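Local atomic coordinates of 432aa long hypothetical deoxyribodipyrimidine photolyase (Sulfolobus tokodaii, PDB entry 2E0I), a protein that is probably a deoxyribodipyrimidine photolyase, a DNA repair lyase that carries two FAD molecules, one of them implicated as a novel light-harvesting cofactor. Residues E97-F102 / A123-L128; T130-F135 / A254-H259. All blocks are in the same frame, centred on the assembly; numbering follows the deposited sequence.

Contact 1: E97-F102 / A123-L128; sequences EDYTPF and AYEDYL. With FAD (flavin-adenine dinucleotide), chain F.
With CG turned anti to its own carbonyl carbon (chi1 -51°), the Tyr99 ring reaches across to residues 123-128, and Leu128, whose first torsion is alike (chi1 -59°), comes from the opposite direction to set its CD1 3.6 Å from Tyr99 CZ. Tyr127 CB lies at the edge of the same ring. The Tyr99 hydroxyl shares a bridging water with both backbones: the water donates to Tyr99 OH (2.9 Å) and to Glu97 O (2.8 Å), and accepts from Asp126 N. A direct bond, Glu97 N to Tyr124 O (2.9 Å), is bent, with an N-H...O angle of 139°. It continues the pairing of the parallel strands 92-96 and 120-124, which helix 101-115 joins in a beta-alpha-beta unit at one side of the five-stranded sheet of the photolyase alpha/beta domain. The segment leaving strand 92-96 carries part of an FAD site. Asp98, whose side chain runs at about a right angle to that of Tyr127, accepts from the ribityl O4' of FAD through OD2 (2.8 Å) and from Tyr99 N through OD1 (2.7 Å); Arg9 forms a salt bridge with OD1 and a cation-pi contact with Tyr127. Thr100, the N-cap of helix 101-115, gives its OG1 proton to phosphate oxygen O1P of FAD (2.9 Å), and the Phe102 ring lays one face against C5B of the adenosine ribose.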
# COMPACT_ATOMS: atom_id res chain seq x y z
N GLU A 97 -7.81 -10.97 -10.86
CA GLU A 97 -6.93 -10.14 -11.65
C GLU A 97 -6.43 -8.95 -10.85
O GLU A 97 -7.10 -8.50 -9.92
CB GLU A 97 -7.68 -9.61 -12.86
CG GLU A 97 -8.72 -8.58 -12.48
CD GLU A 97 -9.42 -7.98 -13.67
OE1 GLU A 97 -10.27 -7.08 -13.46
OE2 GLU A 97 -9.12 -8.42 -14.81
N ASP A 98 -5.25 -8.45 -11.19
CA ASP A 98 -4.71 -7.29 -10.51
C ASP A 98 -4.51 -6.24 -11.61
O ASP A 98 -4.82 -6.50 -12.77
CB ASP A 98 -3.38 -7.59 -9.80
CG ASP A 98 -3.14 -6.68 -8.59
OD1 ASP A 98 -3.56 -5.50 -8.62
OD2 ASP A 98 -2.50 -7.13 -7.61
N TYR A 99 -3.98 -5.09 -11.26
CA TYR A 99 -3.86 -4.01 -12.23
C TYR A 99 -2.50 -3.37 -12.46
O TYR A 99 -2.43 -2.25 -12.91
CB TYR A 99 -4.89 -2.95 -11.85
CG TYR A 99 -6.27 -3.55 -11.66
CD1 TYR A 99 -7.08 -3.85 -12.76
CD2 TYR A 99 -6.73 -3.93 -10.39
CE1 TYR A 99 -8.29 -4.51 -12.61
CE2 TYR A 99 -7.94 -4.60 -10.23
CZ TYR A 99 -8.72 -4.89 -11.35
OH TYR A 99 -9.92 -5.57 -11.23
N THR A 100 -1.41 -4.07 -12.15
CA THR A 100 -0.09 -3.50 -12.38
C THR A 100 0.59 -4.24 -13.53
O THR A 100 0.32 -5.41 -13.78
CB THR A 100 0.86 -3.61 -11.16
OG1 THR A 100 0.99 -4.98 -10.79
CG2 THR A 100 0.34 -2.80 -10.00
N PRO A 101 1.50 -3.55 -14.23
CA PRO A 101 2.22 -4.16 -15.35
C PRO A 101 2.71 -5.57 -15.00
O PRO A 101 2.47 -6.54 -15.73
CB PRO A 101 3.36 -3.18 -15.58
CG PRO A 101 2.70 -1.84 -15.25
CD PRO A 101 1.90 -2.14 -14.01
N PHE A 102 3.39 -5.69 -13.87
CA PHE A 102 3.92 -6.97 -13.44
C PHE A 102 2.82 -8.01 -13.34
O PHE A 102 2.98 -9.15 -13.78
CB PHE A 102 4.63 -6.83 -12.09
CG PHE A 102 5.00 -8.15 -11.47
CD1 PHE A 102 4.12 -8.81 -10.62
CD2 PHE A 102 6.23 -8.73 -11.74
CE1 PHE A 102 4.45 -10.05 -10.06
CE2 PHE A 102 6.59 -9.97 -11.20
CZ PHE A 102 5.69 -10.64 -10.35
N ALA A 123 -9.99 -15.39 -14.52
CA ALA A 123 -9.62 -14.28 -13.63
C ALA A 123 -10.87 -13.46 -13.35
O ALA A 123 -11.69 -13.28 -14.23
CB ALA A 123 -8.56 -13.43 -14.26
N TYR A 124 -11.01 -12.97 -12.12
CA TYR A 124 -12.19 -12.19 -11.73
C TYR A 124 -11.80 -10.89 -11.06
O TYR A 124 -10.69 -10.78 -10.53
CB TYR A 124 -13.06 -12.99 -10.77
CG TYR A 124 -13.60 -14.27 -11.35
CD1 TYR A 124 -14.83 -14.30 -12.03
CD2 TYR A 124 -12.86 -15.45 -11.27
CE1 TYR A 124 -15.30 -15.49 -12.60
CE2 TYR A 124 -13.32 -16.64 -11.84
CZ TYR A 124 -14.54 -16.66 -12.50
OH TYR A 124 -14.97 -17.84 -13.05
N GLU A 125 -12.71 -9.92 -11.09
CA GLU A 125 -12.48 -8.63 -10.44
C GLU A 125 -12.86 -8.80 -8.97
O GLU A 125 -13.91 -9.36 -8.65
CB GLU A 125 -13.35 -7.54 -11.08
CG GLU A 125 -12.83 -7.05 -12.42
CD GLU A 125 -13.66 -5.90 -13.02
OE1 GLU A 125 -13.79 -4.84 -12.38
OE2 GLU A 125 -14.17 -6.07 -14.15
N ASP A 126 -11.99 -8.32 -8.07
CA ASP A 126 -12.26 -8.43 -6.64
C ASP A 126 -11.66 -7.30 -5.83
O ASP A 126 -12.27 -6.83 -4.89
CB ASP A 126 -11.73 -9.77 -6.12
CG ASP A 126 -11.95 -9.96 -4.61
OD1 ASP A 126 -11.02 -9.67 -3.82
OD2 ASP A 126 -13.04 -10.41 -4.20
N TYR A 127 -10.47 -6.86 -6.20
CA TYR A 127 -9.79 -5.81 -5.46
C TYR A 127 -10.46 -4.46 -5.48
O TYR A 127 -10.34 -3.71 -4.52
CB TYR A 127 -8.35 -5.65 -5.96
CG TYR A 127 -7.52 -6.89 -5.77
CD1 TYR A 127 -6.73 -7.38 -6.79
CD2 TYR A 127 -7.60 -7.62 -4.59
CE1 TYR A 127 -6.04 -8.59 -6.65
CE2 TYR A 127 -6.92 -8.82 -4.44
CZ TYR A 127 -6.15 -9.31 -5.47
OH TYR A 127 -5.54 -10.56 -5.34
N LEU A 128 -11.19 -4.14 -6.54
CA LEU A 128 -11.85 -2.84 -6.63
C LEU A 128 -13.27 -2.81 -6.06
O LEU A 128 -13.99 -3.81 -6.03
CB LEU A 128 -11.89 -2.35 -8.09
CG LEU A 128 -10.56 -2.16 -8.82
CD1 LEU A 128 -10.84 -2.18 -10.30
CD2 LEU A 128 -9.87 -0.87 -8.41
PA FAD F . 5.05 -6.29 -6.04
O1A FAD F . 4.91 -4.87 -5.63
O2A FAD F . 5.72 -7.34 -5.23
O5B FAD F . 6.24 -6.05 -7.10
C5B FAD F . 6.60 -7.08 -8.03
C4B FAD F . 7.65 -6.59 -9.03
O4B FAD F . 7.38 -5.21 -9.34
C3B FAD F . 9.06 -6.60 -8.42
O3B FAD F . 10.03 -6.67 -9.46
C2B FAD F . 9.09 -5.24 -7.74
O2B FAD F . 10.45 -4.83 -7.57
C1B FAD F . 8.45 -4.40 -8.84
N9A FAD F . 7.95 -3.10 -8.33
C8A FAD F . 7.15 -2.92 -7.29
N7A FAD F . 6.86 -1.63 -7.14
C5A FAD F . 7.49 -0.97 -8.10
C6A FAD F . 7.56 0.37 -8.47
N6A FAD F . 6.93 1.30 -7.76
N1A FAD F . 8.29 0.71 -9.54
C2A FAD F . 8.95 -0.20 -10.24
N3A FAD F . 8.91 -1.48 -9.91
C4A FAD F . 8.19 -1.90 -8.86
N1 FAD F . 2.23 -12.28 -4.03
C2 FAD F . 2.48 -13.60 -4.43
O2 FAD F . 1.62 -14.22 -5.05
N3 FAD F . 3.72 -14.18 -4.16
C4 FAD F . 4.72 -13.45 -3.51
O4 FAD F . 5.81 -13.97 -3.27
C4X FAD F . 4.48 -12.13 -3.13
N5 FAD F . 5.50 -11.37 -2.53
C5X FAD F . 5.26 -10.04 -2.17
C6 FAD F . 6.31 -9.27 -1.66
C7 FAD F . 6.11 -7.91 -1.39
C7M FAD F . 7.28 -7.09 -0.84
C8 FAD F . 4.87 -7.34 -1.62
C8M FAD F . 4.62 -5.86 -1.33
C9 FAD F . 3.82 -8.11 -2.12
C9A FAD F . 4.01 -9.46 -2.39
N10 FAD F . 2.98 -10.24 -2.95
C10 FAD F . 3.24 -11.55 -3.38
C1' FAD F . 1.64 -9.66 -3.16
C2' FAD F . 1.54 -8.85 -4.46
O2' FAD F . 1.05 -7.54 -4.16
C3' FAD F . 0.61 -9.55 -5.46
O3' FAD F . 1.18 -10.81 -5.83
C4' FAD F . 0.41 -8.69 -6.71
O4' FAD F . -0.62 -9.27 -7.52
C5' FAD F . 1.71 -8.60 -7.52
O5' FAD F . 1.83 -7.33 -8.18
P FAD F . 2.61 -6.12 -7.45
O1P FAD F . 2.77 -5.05 -8.46
O2P FAD F . 1.95 -5.79 -6.17
O3P FAD F . 4.05 -6.79 -7.19
O HOH W 1 -9.49 -7.35 -9.03

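Contact 2: T130-F135 / A254-H259; sequences TPKSLF and AYYNPH
Lys132 and Tyr255 cross obliquely, the aliphatic part of the lysine passing the ring on its way to the hydroxyl. CD lies 3.7 Å from Tyr255 CE2, and NZ donates to Tyr255 OH at 2.8 Å. The first torsion of Lys132 (chi1 62°) sets CG between the backbone N and the carbonyl carbon; from there the chain runs fully extended, spanning the gap to the tyrosine. Tyr256 meets the same residue at its backbone. Its OH donates to Lys132 O at 2.8 Å, with the carbonyl oxygen beside the ring edge and in the ring plane, yet the hydroxyl stands above the carbonyl plane, 59° out of it. Phe135 N reaches Lys132 O from the other face of that plane, so one oxygen is gripped twice, once by the 3-10 turn of residues 132-134 and once by the tyrosine. That turn belongs to the loop that follows the last strand of the alpha/beta domain, 120-124, whereas both tyrosines lie near the C-terminal end of helix 238-256 in the helical, FAD-binding part of the photolyase fold; the contact thus joins the two parts near the surface. Phe135 and Tyr256 run antiparallel alongside each other, their rings nearly parallel (planes at 8°) but offset, with centroids 5.7 Å apart, so that neither lies over the other's face and CD2 of Phe135 touches CD2 of Tyr256. One face of the Tyr256 ring receives Tyr255 CD2, 3.8 Å above its centre. Phe135 also packs on Leu252 and Leu253 of the same helix.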
# COMPACT_ATOMS: atom_id res chain seq x y z
N THR A 130 -15.38 -0.67 -7.34
CA THR A 130 -16.16 -0.35 -8.53
C THR A 130 -15.64 -1.06 -9.79
O THR A 130 -14.46 -1.39 -9.88
CB THR A 130 -16.12 1.19 -8.80
OG1 THR A 130 -14.79 1.58 -9.14
CG2 THR A 130 -16.52 1.96 -7.55
N PRO A 131 -16.53 -1.30 -10.78
CA PRO A 131 -16.16 -1.97 -12.04
C PRO A 131 -15.16 -1.11 -12.80
O PRO A 131 -15.36 0.10 -12.96
CB PRO A 131 -17.49 -2.08 -12.77
CG PRO A 131 -18.46 -2.19 -11.65
CD PRO A 131 -17.98 -1.13 -10.70
N LYS A 132 -14.08 -1.72 -13.30
CA LYS A 132 -13.07 -0.94 -13.99
C LYS A 132 -13.52 -0.24 -15.26
O LYS A 132 -12.91 0.76 -15.66
CB LYS A 132 -11.83 -1.78 -14.28
CG LYS A 132 -12.04 -2.97 -15.17
CD LYS A 132 -10.71 -3.62 -15.45
CE LYS A 132 -10.86 -4.87 -16.28
NZ LYS A 132 -9.53 -5.45 -16.61
N SER A 133 -14.56 -0.74 -15.91
CA SER A 133 -15.04 -0.11 -17.13
C SER A 133 -15.53 1.31 -16.86
O SER A 133 -15.52 2.16 -17.75
CB SER A 133 -16.18 -0.92 -17.74
OG SER A 133 -17.34 -0.77 -16.95
N LEU A 134 -15.94 1.56 -15.62
CA LEU A 134 -16.45 2.87 -15.21
C LEU A 134 -15.42 3.98 -15.07
O LEU A 134 -15.79 5.10 -14.72
CB LEU A 134 -17.18 2.76 -13.87
CG LEU A 134 -18.35 1.79 -13.75
CD1 LEU A 134 -18.94 1.89 -12.35
CD2 LEU A 134 -19.39 2.14 -14.80
N PHE A 135 -14.15 3.71 -15.32
CA PHE A 135 -13.17 4.78 -15.17
C PHE A 135 -12.91 5.57 -16.45
O PHE A 135 -12.70 4.99 -17.52
CB PHE A 135 -11.84 4.22 -14.66
CG PHE A 135 -10.85 5.29 -14.30
CD1 PHE A 135 -10.93 5.94 -13.07
CD2 PHE A 135 -9.86 5.67 -15.20
CE1 PHE A 135 -10.04 6.98 -12.76
CE2 PHE A 135 -8.97 6.70 -14.90
CZ PHE A 135 -9.06 7.35 -13.68
N ALA A 254 -3.57 4.16 -12.49
CA ALA A 254 -2.38 3.44 -12.91
C ALA A 254 -2.70 2.37 -13.94
O ALA A 254 -1.93 2.12 -14.86
CB ALA A 254 -1.69 2.80 -11.71
N TYR A 255 -3.84 1.72 -13.78
CA TYR A 255 -4.21 0.68 -14.71
C TYR A 255 -4.34 1.21 -16.14
O TYR A 255 -3.92 0.54 -17.09
CB TYR A 255 -5.53 0.05 -14.27
CG TYR A 255 -6.02 -1.01 -15.21
CD1 TYR A 255 -5.27 -2.15 -15.44
CD2 TYR A 255 -7.25 -0.87 -15.85
CE1 TYR A 255 -5.73 -3.15 -16.31
CE2 TYR A 255 -7.73 -1.86 -16.73
CZ TYR A 255 -6.96 -3.00 -16.95
OH TYR A 255 -7.43 -3.98 -17.81
N TYR A 256 -4.90 2.40 -16.28
CA TYR A 256 -5.10 3.00 -17.59
C TYR A 256 -3.96 3.89 -18.06
O TYR A 256 -3.98 4.38 -19.19
CB TYR A 256 -6.42 3.78 -17.60
CG TYR A 256 -7.65 2.89 -17.62
CD1 TYR A 256 -7.95 2.09 -18.73
CD2 TYR A 256 -8.54 2.87 -16.54
CE1 TYR A 256 -9.08 1.30 -18.76
CE2 TYR A 256 -9.68 2.08 -16.57
CZ TYR A 256 -9.94 1.29 -17.68
OH TYR A 256 -11.04 0.48 -17.69
N ASN A 257 -2.96 4.09 -17.20
CA ASN A 257 -1.80 4.92 -17.52
C ASN A 257 -0.55 4.25 -16.94
O ASN A 257 0.12 4.79 -16.06
CB ASN A 257 -1.95 6.32 -16.91
CG ASN A 257 -3.19 7.05 -17.40
OD1 ASN A 257 -3.30 7.45 -18.57
ND2 ASN A 257 -4.15 7.24 -16.50
N PRO A 258 -0.21 3.06 -17.45
CA PRO A 258 0.95 2.31 -17.00
C PRO A 258 2.25 3.13 -16.93
O PRO A 258 3.16 2.80 -16.17
CB PRO A 258 1.05 1.18 -18.02
CG PRO A 258 -0.35 0.99 -18.47
CD PRO A 258 -0.84 2.41 -18.61
N HIS A 259 2.35 4.18 -17.73
CA HIS A 259 3.57 4.97 -17.72
C HIS A 259 3.86 5.63 -16.38
O HIS A 259 4.99 6.06 -16.15
CB HIS A 259 3.55 6.04 -18.83
CG HIS A 259 2.63 7.20 -18.57
ND1 HIS A 259 1.28 7.15 -18.82
CD2 HIS A 259 2.88 8.43 -18.06
CE1 HIS A 259 0.73 8.31 -18.48
NE2 HIS A 259 1.68 9.10 -18.01

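Contact 1 closes before contact 2 opens along the chain, and their centres lie 10 Å apart on the same side of the chain's centre. Residues 123-128 run almost directly into 130-135, so one excursion from strand 120-124 serves both: it first packs against 97-102, the segment that contacts FAD, and then reaches the end of helix 238-256. The two contacts touch. Glu125 OE1 probably bonds to Lys132 N, Glu97 forms a long, weak ion pair with Lys132, and the Tyr99 and Tyr255 rings meet edge-to-face. Through these contacts the segment holding the FAD of contact 1 is linked to the junction between the alpha/beta and helical parts of the photolyase.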